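Local coordinates for protein subdomain of Desmoplakin Carboxy-Terminal domain (DPCT) (Homo sapiens, PDB 1LM5) that probably binds intermediate filaments through its plakin repeats, as part of the carboxy-terminal region of desmoplakin, at residues B[179-182]-B[183-186]; B[14-17]-B[18-21]; B[52-55]-B[56-59]; B[25-28]-B[29-33]; B[150-153]-B[154-157]. One frame throughout, in Å; residues are numbered along the deposited sequence.

All five contacts are local, and they follow one another along the chain without nesting or crossing. Contact 2 comes first and closes the loop between strands 11-16 and 21-23. Contact 4 then finishes the short helix 25-30; the two touch where Arg-31 forms salt bridges to Asp-16 and Glu-21. Contact 3 closes the hairpin of strands 52-53 and 60-61. Contact 5 is a run of helix 150-157, on the opposite side of the chain's centre from contacts 2, 3 and 4. Contact 1 comes last and turns helix 177-183 into strand 185-186. That strand belongs to the same sheet as contact 2, and Met-185 packs on Phe-15 there.

Contact 1. Residues B[179-182]-B[183-186]; sequences DAIN and RSMV
Ser-184 folds its hydroxyl back onto the last turn of helix 177-183, where it donates to the Ile-181 carbonyl. OG lies only 2.5 Å from Ile-181 O. The first torsion puts OG between the backbone N and the carbonyl carbon (chi1 65°), and this aims it at the helix. The same carbonyl oxygen also takes a weak bond from Ser-184 N, at 3.3 Å. OG in turn is hydrogen-bonded to Arg-193 NH1 on strand 193-197. Arg-183 N bonds to Asp-179 O at 2.8 Å, with a strongly bent N-H (133°), and weakly to Ala-180 O. This is the tight side. Ser-184 CB sits 3.3 Å from Ala-180 O, while the side chains of Ala-180 and Ile-181 turn inward onto Leu-195 and Arg-193.

The solvent side is looser. The Arg-183 side chain starts beside Asp-179 O, with CG 3.4 Å from that oxygen. It then runs extended from CG to NE. Asp-179 OD2 and Arg-183 NE stay 5.3 Å apart, and the carboxylate instead meets Lys-164 and Ser-176 N through OD1. Asn-182 is exposed, and its OD1 accepts from Leu-5 N. Two waters bridge the helix end to Ser-184 O, one from Ile-181 O and one from Asn-182 O.

The helix end is thus satisfied by mixed means. A serine hydroxyl, bent or weak backbone bonds and water share the last carbonyls as the chain leaves for strand 185-186. Through Arg-193 the serine links this turn to strand 193-197.

Contact 2. Residues B[14-17]-B[18-21]; sequences IFDT and ENLE
A G1 beta bulge closes the hairpin between strands 11-16 and 21-23, with Leu-20 and Glu-21 both facing Asp-16. Asp-16 N bonds to Glu-21 O at 2.7 Å, and Glu-21 N bonds back to Asp-16 O at 3.1 Å. Leu-20 turns the chain with positive backbone angles (phi 42°), and its N also makes a weak bond to Thr-17 O.

The Asp-16 carboxylate holds the loop together from inside. Its CG is anti to the backbone N (chi1 180°), which carries the oxygens towards the loop. Asn-19 ND2 meets OD1 at 2.8 Å and Asn-19 N meets OD2 at 3.2 Å, both from above the carboxylate plane. OD1 also pairs with Arg-31, which reaches Glu-21 OE2 as well. This arginine probably offsets the like charges of Asp-16 and Glu-21, whose OD1 and OE2 are 4.6 Å apart.

Phe-15, next to Asp-16 on strand 11-16, lays its ring across to Leu-20 and Glu-21. One ring face covers Glu-21 N, and CE2 touches Leu-20 CD2 at 4.1 Å. A water bridges Asp-16 OD2 and Glu-18 N. It donates to the carboxylate oxygen and accepts from Glu-18 N, at 2.8 Å from that nitrogen.

Contact 3. Residues B[52-55]-B[56-59]; sequences IIHP and TTGQ
Gly-58 N donates to His-54 O at 2.7 Å. A second backbone bond runs the other way, from His-54 N to Gln-59 O, at 2.9 Å. The chain turns through Pro-55, Thr-56 and Thr-57, between His-54 and Gly-58.

The His-54 ring leans over the turn. With chi1 at -172°, the ring swings away from its own backbone N, and this brings ND1 to Thr-56 N. There Thr-56 N donates to ND1 at 3.0 Å, at the ring edge and in its plane. ND1 therefore serves as an acceptor towards the backbone of the turn, which should fix the ring's rotation. Thr-57 CG2 lies over one face of the ring, 4.1 Å above the plane and nearer the ring's margin than its centre. The Gln-59 amide is inclined to the ring by 53°, with NE2 3.9 Å from His-54 CD2. Ile-53 CG2 packs against Gly-58 CA at 3.7 Å. Gly-58 has positive phi (80°), and with no side chain it avoids the carbonyl oxygen of Thr-57.

Ile-53 and Pro-55 rest on Ala-12 and Ala-13 of strand 11-16, and Pro-55 O accepts from Lys-22. Thr-57 OG1 accepts from Gln-59 N at 3.1 Å, two residues on. That bond makes an ST turn, set in the tight connection of the beta hairpin 52-53/60-61 within a plectin (plakin) repeat.

Contact 4. Residues B[25-28]-B[29-33]; sequences ITEG and IERGI
Helix 25-30 runs through ordinary backbone bonds, Ile-29 N to Ile-25 O and Glu-30 N to Thr-26 O, and the chain leaves helical geometry at Gly-32, where phi is positive (68°). The second of these bonds, Glu-30 N to Thr-26 O, is 2.9 Å long and almost straight at 174°.

Among the side chains, Arg-31 doubles back over Glu-27. The chain bends at chi2 and chi3, and this brings one face of the guanidinium over Glu-27 CG. Carboxylate and guanidinium planes stand almost perpendicular. NH1 makes a weak salt bridge to Glu-27 OE1 at 3.4 Å, but OE1 is less surely placed. The stronger partners of Arg-31 lie elsewhere: NH2 pairs with Asp-16 and Glu-21 of the neighbouring hairpin.

Ile-29 CG1 lies 3.3 Å from Ile-25 O. On the buried side, Ile-25 itself packs on Leu-42 and Leu-43 of helix 36-47. Ile-33, also buried, reaches back, with CG1 3.7 Å from Gly-28 CA, and touches Ile-23 as well.

The end of the helix is closed by two nested bonds. Gly-32 N meets Ile-29 O at 2.7 Å, and Ile-33 N meets Gly-28 O at 2.9 Å. With the positive phi at Gly-32, this is a Schellman motif.

Contact 5. Residues B[150-153]-B[154-157]; sequences GRAA and QRLQ
Gln-154 N meets Gly-150 O at 2.7 Å, the first of four backbone bonds. Arg-155, Leu-156 and Gln-157 repeat the step onto Arg-151, Ala-152 and Ala-153. This is regular alpha helix, part of helix 150-157.

Packing contacts come next. The Arg-155 chain bends at chi3 and lays its guanidinium back along the helix. Ala-152 CA lies against one face of the group, 3.2 Å above the plane, and Ala-152 CB is 3.7 Å from Arg-155 NH2. The Arg-155 side chain also touches Tyr-112 of helix 112-124. Leu-156 turns to the buried side, against Tyr-123, Leu-128 and Ile-148.

Water makes the polar side-chain link. One water donates to Gly-150 O at 2.8 Å and to Gln-154 OE1 at 3.1 Å. It ties the glutamine amide to the carbonyl four residues earlier.

Arg-155 NH2 also comes within 3.1 Å of Ala-152 N, but both are donors and no bond forms. Ala-152 N is satisfied by Asp-149 OD2 instead. The guanidinium is thus probably held by packing over Ala-152, with no hydrogen bond across this contact.

Contact 1. Residues B[179-182]-B[183-186]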
loop_
_atom_site.group_PDB
_atom_site.type_symbol
_atom_site.label_atom_id
_atom_site.label_comp_id
_atom_site.label_asym_id
_atom_site.label_seq_id
_atom_site.Cartn_x
_atom_site.Cartn_y
_atom_site.Cartn_z
ATOM N N ASP B 179 -14.899 -8.119 14.090
ATOM C CA ASP B 179 -16.315 -8.471 14.029
ATOM C C ASP B 179 -17.022 -7.592 13.019
ATOM O O ASP B 179 -17.861 -8.060 12.264
ATOM C CB ASP B 179 -17.004 -8.248 15.373
ATOM C CG ASP B 179 -16.519 -9.189 16.444
ATOM O OD1 ASP B 179 -16.493 -8.771 17.617
ATOM O OD2 ASP B 179 -16.179 -10.343 16.115
ATOM N N ALA B 180 -16.701 -6.303 13.050
ATOM C CA ALA B 180 -17.314 -5.341 12.156
ATOM C C ALA B 180 -17.085 -5.754 10.708
ATOM O O ALA B 180 -18.006 -5.728 9.908
ATOM C CB ALA B 180 -16.743 -3.955 12.411
ATOM N N ILE B 181 -15.860 -6.150 10.378
ATOM C CA ILE B 181 -15.559 -6.555 9.017
ATOM C C ILE B 181 -16.348 -7.808 8.660
ATOM O O ILE B 181 -16.836 -7.950 7.540
ATOM C CB ILE B 181 -14.061 -6.823 8.840
ATOM C CG1 ILE B 181 -13.292 -5.516 9.002
ATOM C CG2 ILE B 181 -13.791 -7.425 7.473
ATOM C CD1 ILE B 181 -11.782 -5.695 9.027
ATOM N N ASN B 182 -16.482 -8.716 9.615
ATOM C CA ASN B 182 -17.226 -9.939 9.352
ATOM C C ASN B 182 -18.727 -9.707 9.228
ATOM O O ASN B 182 -19.426 -10.485 8.586
ATOM C CB ASN B 182 -16.929 -10.974 10.434
ATOM C CG ASN B 182 -15.608 -11.669 10.204
ATOM O OD1 ASN B 182 -15.401 -12.291 9.160
ATOM N ND2 ASN B 182 -14.700 -11.561 11.171
ATOM N N ARG B 183 -19.215 -8.630 9.838
ATOM C CA ARG B 183 -20.638 -8.292 9.793
ATOM C C ARG B 183 -20.926 -7.249 8.727
ATOM O O ARG B 183 -22.064 -6.823 8.556
ATOM C CB ARG B 183 -21.081 -7.766 11.159
ATOM C CG ARG B 183 -21.124 -8.847 12.212
ATOM C CD ARG B 183 -21.132 -8.305 13.626
ATOM N NE ARG B 183 -21.124 -9.410 14.577
ATOM C CZ ARG B 183 -22.142 -10.250 14.749
ATOM N NH1 ARG B 183 -23.256 -10.102 14.041
ATOM N NH2 ARG B 183 -22.035 -11.254 15.606
ATOM N N SER B 184 -19.888 -6.837 8.013
ATOM C CA SER B 184 -20.034 -5.836 6.968
ATOM C C SER B 184 -20.439 -6.487 5.657
ATOM O O SER B 184 -20.284 -7.692 5.465
ATOM C CB SER B 184 -18.716 -5.088 6.764
ATOM O OG SER B 184 -17.719 -5.977 6.279
ATOM N N MET B 185 -20.964 -5.675 4.755
ATOM C CA MET B 185 -21.381 -6.159 3.450
ATOM C C MET B 185 -20.600 -5.364 2.425
ATOM O O MET B 185 -20.292 -4.192 2.645
ATOM C CB MET B 185 -22.884 -5.938 3.272
ATOM C CG MET B 185 -23.328 -4.543 3.647
ATOM S SD MET B 185 -25.116 -4.332 3.638
ATOM C CE MET B 185 -25.338 -3.224 2.216
ATOM N N VAL B 186 -20.256 -6.001 1.312
ATOM C CA VAL B 186 -19.524 -5.303 0.272
ATOM C C VAL B 186 -20.549 -4.738 -0.693
ATOM O O VAL B 186 -21.400 -5.463 -1.204
ATOM C CB VAL B 186 -18.568 -6.248 -0.461
ATOM C CG1 VAL B 186 -17.861 -5.514 -1.596
ATOM C CG2 VAL B 186 -17.556 -6.790 0.524
HETATM O O HOH W 1 -18.069 -9.946 5.298
HETATM O O HOH W 2 -21.885 -10.020 6.549
#

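Contact 2. Residues B[14-17]-B[18-21]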
loop_
_atom_site.group_PDB
_atom_site.type_symbol
_atom_site.label_atom_id
_atom_site.label_comp_id
_atom_site.label_asym_id
_atom_site.label_seq_id
_atom_site.Cartn_x
_atom_site.Cartn_y
_atom_site.Cartn_z
ATOM N N ILE B 14 -21.518 3.446 5.963
ATOM C CA ILE B 14 -22.663 2.880 6.632
ATOM C C ILE B 14 -23.821 2.611 5.702
ATOM O O ILE B 14 -24.046 3.352 4.754
ATOM C CB ILE B 14 -23.129 3.868 7.699
ATOM C CG1 ILE B 14 -21.986 4.111 8.683
ATOM C CG2 ILE B 14 -24.385 3.363 8.379
ATOM C CD1 ILE B 14 -21.636 2.896 9.494
ATOM N N PHE B 15 -24.542 1.531 5.955
ATOM C CA PHE B 15 -25.715 1.283 5.157
ATOM C C PHE B 15 -26.864 1.505 6.123
ATOM O O PHE B 15 -27.065 0.736 7.067
ATOM C CB PHE B 15 -25.766 -0.134 4.597
ATOM C CG PHE B 15 -26.906 -0.336 3.651
ATOM C CD1 PHE B 15 -26.845 0.180 2.356
ATOM C CD2 PHE B 15 -28.084 -0.952 4.080
ATOM C CE1 PHE B 15 -27.946 0.095 1.497
ATOM C CE2 PHE B 15 -29.200 -1.047 3.227
ATOM C CZ PHE B 15 -29.129 -0.521 1.937
ATOM N N ASP B 16 -27.585 2.595 5.912
ATOM C CA ASP B 16 -28.724 2.930 6.751
ATOM C C ASP B 16 -29.868 2.016 6.320
ATOM O O ASP B 16 -30.510 2.240 5.295
ATOM C CB ASP B 16 -29.075 4.405 6.549
ATOM C CG ASP B 16 -30.259 4.851 7.379
ATOM O OD1 ASP B 16 -30.417 6.074 7.537
ATOM O OD2 ASP B 16 -31.033 3.998 7.865
ATOM N N THR B 17 -30.090 0.969 7.108
ATOM C CA THR B 17 -31.117 -0.026 6.830
ATOM C C THR B 17 -32.510 0.565 6.709
ATOM O O THR B 17 -33.261 0.217 5.798
ATOM C CB THR B 17 -31.139 -1.110 7.931
ATOM O OG1 THR B 17 -29.878 -1.791 7.955
ATOM C CG2 THR B 17 -32.245 -2.119 7.653
ATOM N N GLU B 18 -32.856 1.454 7.629
ATOM C CA GLU B 18 -34.173 2.071 7.613
ATOM C C GLU B 18 -34.426 2.813 6.311
ATOM O O GLU B 18 -35.528 2.758 5.763
ATOM C CB GLU B 18 -34.325 3.032 8.794
ATOM C CG GLU B 18 -35.663 3.762 8.827
ATOM C CD GLU B 18 -35.885 4.529 10.118
ATOM O OE1 GLU B 18 -35.809 3.907 11.202
ATOM O OE2 GLU B 18 -36.146 5.750 10.049
ATOM N N ASN B 19 -33.403 3.504 5.819
ATOM C CA ASN B 19 -33.527 4.273 4.590
ATOM C C ASN B 19 -32.936 3.573 3.387
ATOM O O ASN B 19 -32.868 4.155 2.304
ATOM C CB ASN B 19 -32.867 5.647 4.759
ATOM C CG ASN B 19 -33.620 6.529 5.731
ATOM O OD1 ASN B 19 -34.820 6.757 5.565
ATOM N ND2 ASN B 19 -32.928 7.028 6.750
ATOM N N LEU B 20 -32.506 2.329 3.580
ATOM C CA LEU B 20 -31.914 1.536 2.504
ATOM C C LEU B 20 -30.954 2.349 1.651
ATOM O O LEU B 20 -31.086 2.413 0.429
ATOM C CB LEU B 20 -33.015 0.953 1.616
ATOM C CG LEU B 20 -33.981 0.007 2.327
ATOM C CD1 LEU B 20 -35.101 -0.398 1.371
ATOM C CD2 LEU B 20 -33.235 -1.211 2.827
ATOM N N GLU B 21 -29.970 2.967 2.292
ATOM C CA GLU B 21 -29.023 3.773 1.551
ATOM C C GLU B 21 -27.687 3.861 2.255
ATOM O O GLU B 21 -27.598 3.799 3.482
ATOM C CB GLU B 21 -29.568 5.187 1.361
ATOM C CG GLU B 21 -29.679 5.968 2.652
ATOM C CD GLU B 21 -30.190 7.381 2.435
ATOM O OE1 GLU B 21 -29.954 7.938 1.340
ATOM O OE2 GLU B 21 -30.809 7.938 3.363
HETATM O O HOH W 3 -31.410 2.491 9.805
#

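Contact 3. Residues B[52-55]-B[56-59]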
loop_
_atom_site.group_PDB
_atom_site.type_symbol
_atom_site.label_atom_id
_atom_site.label_comp_id
_atom_site.label_asym_id
_atom_site.label_seq_id
_atom_site.Cartn_x
_atom_site.Cartn_y
_atom_site.Cartn_z
ATOM N N ILE B 52 -9.253 8.972 5.359
ATOM C CA ILE B 52 -10.683 8.881 5.566
ATOM C C ILE B 52 -11.213 8.439 4.205
ATOM O O ILE B 52 -10.819 8.980 3.170
ATOM C CB ILE B 52 -11.250 10.249 5.954
ATOM C CG1 ILE B 52 -10.603 10.709 7.267
ATOM C CG2 ILE B 52 -12.757 10.163 6.103
ATOM C CD1 ILE B 52 -10.824 9.724 8.433
ATOM N N ILE B 53 -12.084 7.442 4.195
ATOM C CA ILE B 53 -12.590 6.949 2.928
ATOM C C ILE B 53 -13.812 7.714 2.470
ATOM O O ILE B 53 -14.801 7.808 3.193
ATOM C CB ILE B 53 -12.926 5.445 3.024
ATOM C CG1 ILE B 53 -11.663 4.679 3.424
ATOM C CG2 ILE B 53 -13.470 4.930 1.671
ATOM C CD1 ILE B 53 -11.894 3.206 3.719
ATOM N N HIS B 54 -13.749 8.268 1.261
ATOM C CA HIS B 54 -14.904 8.998 0.767
ATOM C C HIS B 54 -15.963 7.930 0.532
ATOM O O HIS B 54 -15.743 6.982 -0.204
ATOM C CB HIS B 54 -14.591 9.734 -0.522
ATOM C CG HIS B 54 -15.701 10.632 -0.952
ATOM N ND1 HIS B 54 -16.929 10.149 -1.345
ATOM C CD2 HIS B 54 -15.804 11.983 -0.962
ATOM C CE1 HIS B 54 -17.745 11.164 -1.575
ATOM N NE2 HIS B 54 -17.088 12.286 -1.350
ATOM N N PRO B 55 -17.131 8.079 1.158
ATOM C CA PRO B 55 -18.200 7.088 1.015
ATOM C C PRO B 55 -18.682 6.731 -0.379
ATOM O O PRO B 55 -19.183 5.630 -0.587
ATOM C CB PRO B 55 -19.310 7.649 1.893
ATOM C CG PRO B 55 -19.107 9.109 1.801
ATOM C CD PRO B 55 -17.611 9.272 1.873
ATOM N N THR B 56 -18.527 7.638 -1.334
ATOM C CA THR B 56 -19.000 7.337 -2.678
ATOM C C THR B 56 -17.875 6.949 -3.627
ATOM O O THR B 56 -18.009 5.988 -4.382
ATOM C CB THR B 56 -19.780 8.533 -3.276
ATOM O OG1 THR B 56 -18.864 9.560 -3.659
ATOM C CG2 THR B 56 -20.736 9.098 -2.259
ATOM N N THR B 57 -16.761 7.675 -3.570
ATOM C CA THR B 57 -15.628 7.411 -4.455
ATOM C C THR B 57 -14.636 6.399 -3.913
ATOM O O THR B 57 -13.925 5.749 -4.681
ATOM C CB THR B 57 -14.844 8.701 -4.770
ATOM O OG1 THR B 57 -14.173 9.161 -3.589
ATOM C CG2 THR B 57 -15.787 9.784 -5.260
ATOM N N GLY B 58 -14.585 6.264 -2.590
ATOM C CA GLY B 58 -13.652 5.327 -1.987
ATOM C C GLY B 58 -12.251 5.912 -1.907
ATOM O O GLY B 58 -11.325 5.264 -1.424
ATOM N N GLN B 59 -12.083 7.146 -2.367
ATOM C CA GLN B 59 -10.754 7.743 -2.328
ATOM C C GLN B 59 -10.359 8.019 -0.874
ATOM O O GLN B 59 -11.207 8.331 -0.042
ATOM C CB GLN B 59 -10.726 9.032 -3.149
ATOM C CG GLN B 59 -11.322 10.231 -2.451
ATOM C CD GLN B 59 -11.510 11.423 -3.384
ATOM O OE1 GLN B 59 -10.586 11.830 -4.096
ATOM N NE2 GLN B 59 -12.711 11.997 -3.370
#

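Contact 4. Residues B[25-28]-B[29-33]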
loop_
_atom_site.group_PDB
_atom_site.type_symbol
_atom_site.label_atom_id
_atom_site.label_comp_id
_atom_site.label_asym_id
_atom_site.label_seq_id
_atom_site.Cartn_x
_atom_site.Cartn_y
_atom_site.Cartn_z
ATOM N N ILE B 25 -19.971 7.565 7.593
ATOM C CA ILE B 25 -19.967 7.259 9.005
ATOM C C ILE B 25 -20.458 8.508 9.737
ATOM O O ILE B 25 -21.264 8.432 10.657
ATOM C CB ILE B 25 -18.549 6.889 9.437
ATOM C CG1 ILE B 25 -18.209 5.513 8.861
ATOM C CG2 ILE B 25 -18.426 6.872 10.951
ATOM C CD1 ILE B 25 -16.724 5.217 8.830
ATOM N N THR B 26 -19.962 9.658 9.306
ATOM C CA THR B 26 -20.350 10.932 9.901
ATOM C C THR B 26 -21.867 11.104 9.861
ATOM O O THR B 26 -22.494 11.466 10.860
ATOM C CB THR B 26 -19.660 12.084 9.150
ATOM O OG1 THR B 26 -18.252 11.959 9.342
ATOM C CG2 THR B 26 -20.113 13.447 9.670
ATOM N N GLU B 27 -22.463 10.827 8.709
ATOM C CA GLU B 27 -23.901 10.966 8.580
ATOM C C GLU B 27 -24.593 9.976 9.516
ATOM O O GLU B 27 -25.639 10.282 10.101
ATOM C CB GLU B 27 -24.324 10.735 7.127
ATOM C CG GLU B 27 -25.822 10.917 6.899
ATOM C CD GLU B 27 -26.309 12.305 7.281
ATOM O OE1 GLU B 27 -27.531 12.472 7.451
ATOM O OE2 GLU B 27 -25.481 13.231 7.407
ATOM N N GLY B 28 -23.996 8.793 9.677
ATOM C CA GLY B 28 -24.577 7.794 10.555
ATOM C C GLY B 28 -24.625 8.349 11.967
ATOM O O GLY B 28 -25.609 8.185 12.691
ATOM N N ILE B 29 -23.544 9.009 12.362
ATOM C CA ILE B 29 -23.490 9.619 13.679
ATOM C C ILE B 29 -24.595 10.672 13.755
ATOM O O ILE B 29 -25.417 10.663 14.668
ATOM C CB ILE B 29 -22.142 10.316 13.917
ATOM C CG1 ILE B 29 -21.011 9.286 13.864
ATOM C CG2 ILE B 29 -22.144 11.019 15.284
ATOM C CD1 ILE B 29 -19.649 9.911 14.044
ATOM N N GLU B 30 -24.604 11.571 12.778
ATOM C CA GLU B 30 -25.594 12.643 12.720
ATOM C C GLU B 30 -27.024 12.126 12.882
ATOM O O GLU B 30 -27.808 12.671 13.656
ATOM C CB GLU B 30 -25.472 13.384 11.387
ATOM C CG GLU B 30 -26.460 14.520 11.230
ATOM C CD GLU B 30 -26.155 15.665 12.170
ATOM O OE1 GLU B 30 -27.052 16.506 12.400
ATOM O OE2 GLU B 30 -25.009 15.727 12.670
ATOM N N ARG B 31 -27.362 11.069 12.149
ATOM C CA ARG B 31 -28.707 10.513 12.204
ATOM C C ARG B 31 -28.921 9.690 13.469
ATOM O O ARG B 31 -29.988 9.119 13.682
ATOM C CB ARG B 31 -28.968 9.679 10.941
ATOM C CG ARG B 31 -28.327 10.316 9.723
ATOM C CD ARG B 31 -29.219 10.456 8.515
ATOM N NE ARG B 31 -29.387 9.216 7.772
ATOM C CZ ARG B 31 -29.516 9.155 6.447
ATOM N NH1 ARG B 31 -29.486 10.261 5.714
ATOM N NH2 ARG B 31 -29.709 7.987 5.853
ATOM N N GLY B 32 -27.897 9.646 14.310
ATOM C CA GLY B 32 -27.995 8.915 15.554
ATOM C C GLY B 32 -28.101 7.409 15.423
ATOM O O GLY B 32 -28.593 6.756 16.340
ATOM N N ILE B 33 -27.648 6.850 14.304
ATOM C CA ILE B 33 -27.706 5.399 14.133
ATOM C C ILE B 33 -26.349 4.758 14.427
ATOM O O ILE B 33 -26.250 3.545 14.614
ATOM C CB ILE B 33 -28.211 5.006 12.727
ATOM C CG1 ILE B 33 -27.296 5.561 11.633
ATOM C CG2 ILE B 33 -29.635 5.526 12.552
ATOM C CD1 ILE B 33 -27.707 5.108 10.230
#

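Contact 5. Residues B[150-153]-B[154-157]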
loop_
_atom_site.group_PDB
_atom_site.type_symbol
_atom_site.label_atom_id
_atom_site.label_comp_id
_atom_site.label_asym_id
_atom_site.label_seq_id
_atom_site.Cartn_x
_atom_site.Cartn_y
_atom_site.Cartn_z
ATOM N N GLY B 150 7.419 -10.389 19.439
ATOM C CA GLY B 150 6.586 -11.560 19.239
ATOM C C GLY B 150 5.300 -11.545 20.039
ATOM O O GLY B 150 4.251 -11.947 19.536
ATOM N N ARG B 151 5.376 -11.086 21.286
ATOM C CA ARG B 151 4.195 -11.043 22.145
ATOM C C ARG B 151 3.122 -10.155 21.544
ATOM O O ARG B 151 1.956 -10.547 21.458
ATOM C CB ARG B 151 4.557 -10.523 23.542
ATOM C CG ARG B 151 5.519 -11.411 24.329
ATOM C CD ARG B 151 4.945 -12.801 24.587
ATOM N NE ARG B 151 3.710 -12.769 25.370
ATOM C CZ ARG B 151 3.633 -12.368 26.636
ATOM N NH1 ARG B 151 4.723 -11.966 27.276
ATOM N NH2 ARG B 151 2.461 -12.366 27.261
ATOM N N ALA B 152 3.515 -8.951 21.140
ATOM C CA ALA B 152 2.570 -8.007 20.557
ATOM C C ALA B 152 2.026 -8.569 19.254
ATOM O O ALA B 152 0.840 -8.421 18.953
ATOM C CB ALA B 152 3.245 -6.663 20.317
ATOM N N ALA B 153 2.894 -9.226 18.489
ATOM C CA ALA B 153 2.498 -9.822 17.220
ATOM C C ALA B 153 1.472 -10.910 17.488
ATOM O O ALA B 153 0.485 -11.049 16.768
ATOM C CB ALA B 153 3.712 -10.412 16.510
ATOM N N GLN B 154 1.709 -11.688 18.531
ATOM C CA GLN B 154 0.786 -12.750 18.888
ATOM C C GLN B 154 -0.579 -12.137 19.204
ATOM O O GLN B 154 -1.606 -12.649 18.772
ATOM C CB GLN B 154 1.308 -13.500 20.106
ATOM C CG GLN B 154 0.680 -14.855 20.320
ATOM C CD GLN B 154 0.933 -15.782 19.148
ATOM O OE1 GLN B 154 1.985 -15.712 18.500
ATOM N NE2 GLN B 154 -0.020 -16.661 18.871
ATOM N N ARG B 155 -0.584 -11.038 19.955
ATOM C CA ARG B 155 -1.828 -10.352 20.315
ATOM C C ARG B 155 -2.604 -9.910 19.074
ATOM O O ARG B 155 -3.821 -10.088 18.988
ATOM C CB ARG B 155 -1.527 -9.128 21.178
ATOM C CG ARG B 155 -1.841 -9.294 22.648
ATOM C CD ARG B 155 -1.244 -8.156 23.457
ATOM N NE ARG B 155 0.191 -8.351 23.645
ATOM C CZ ARG B 155 1.107 -7.392 23.540
ATOM N NH1 ARG B 155 0.753 -6.146 23.246
ATOM N NH2 ARG B 155 2.386 -7.689 23.716
ATOM N N LEU B 156 -1.899 -9.316 18.119
ATOM C CA LEU B 156 -2.527 -8.864 16.884
ATOM C C LEU B 156 -3.115 -10.039 16.117
ATOM O O LEU B 156 -4.207 -9.954 15.563
ATOM C CB LEU B 156 -1.506 -8.150 16.001
ATOM C CG LEU B 156 -1.124 -6.745 16.458
ATOM C CD1 LEU B 156 -0.000 -6.226 15.577
ATOM C CD2 LEU B 156 -2.351 -5.838 16.392
ATOM N N GLN B 157 -2.377 -11.138 16.088
ATOM C CA GLN B 157 -2.816 -12.330 15.377
ATOM C C GLN B 157 -4.113 -12.906 15.940
ATOM O O GLN B 157 -4.962 -13.390 15.188
ATOM C CB GLN B 157 -1.717 -13.390 15.432
ATOM C CG GLN B 157 -2.141 -14.752 14.929
ATOM C CD GLN B 157 -1.263 -15.844 15.486
ATOM O OE1 GLN B 157 -0.050 -15.839 15.282
ATOM N NE2 GLN B 157 -1.867 -16.785 16.208
HETATM O O HOH W 4 4.613 -14.161 17.939
#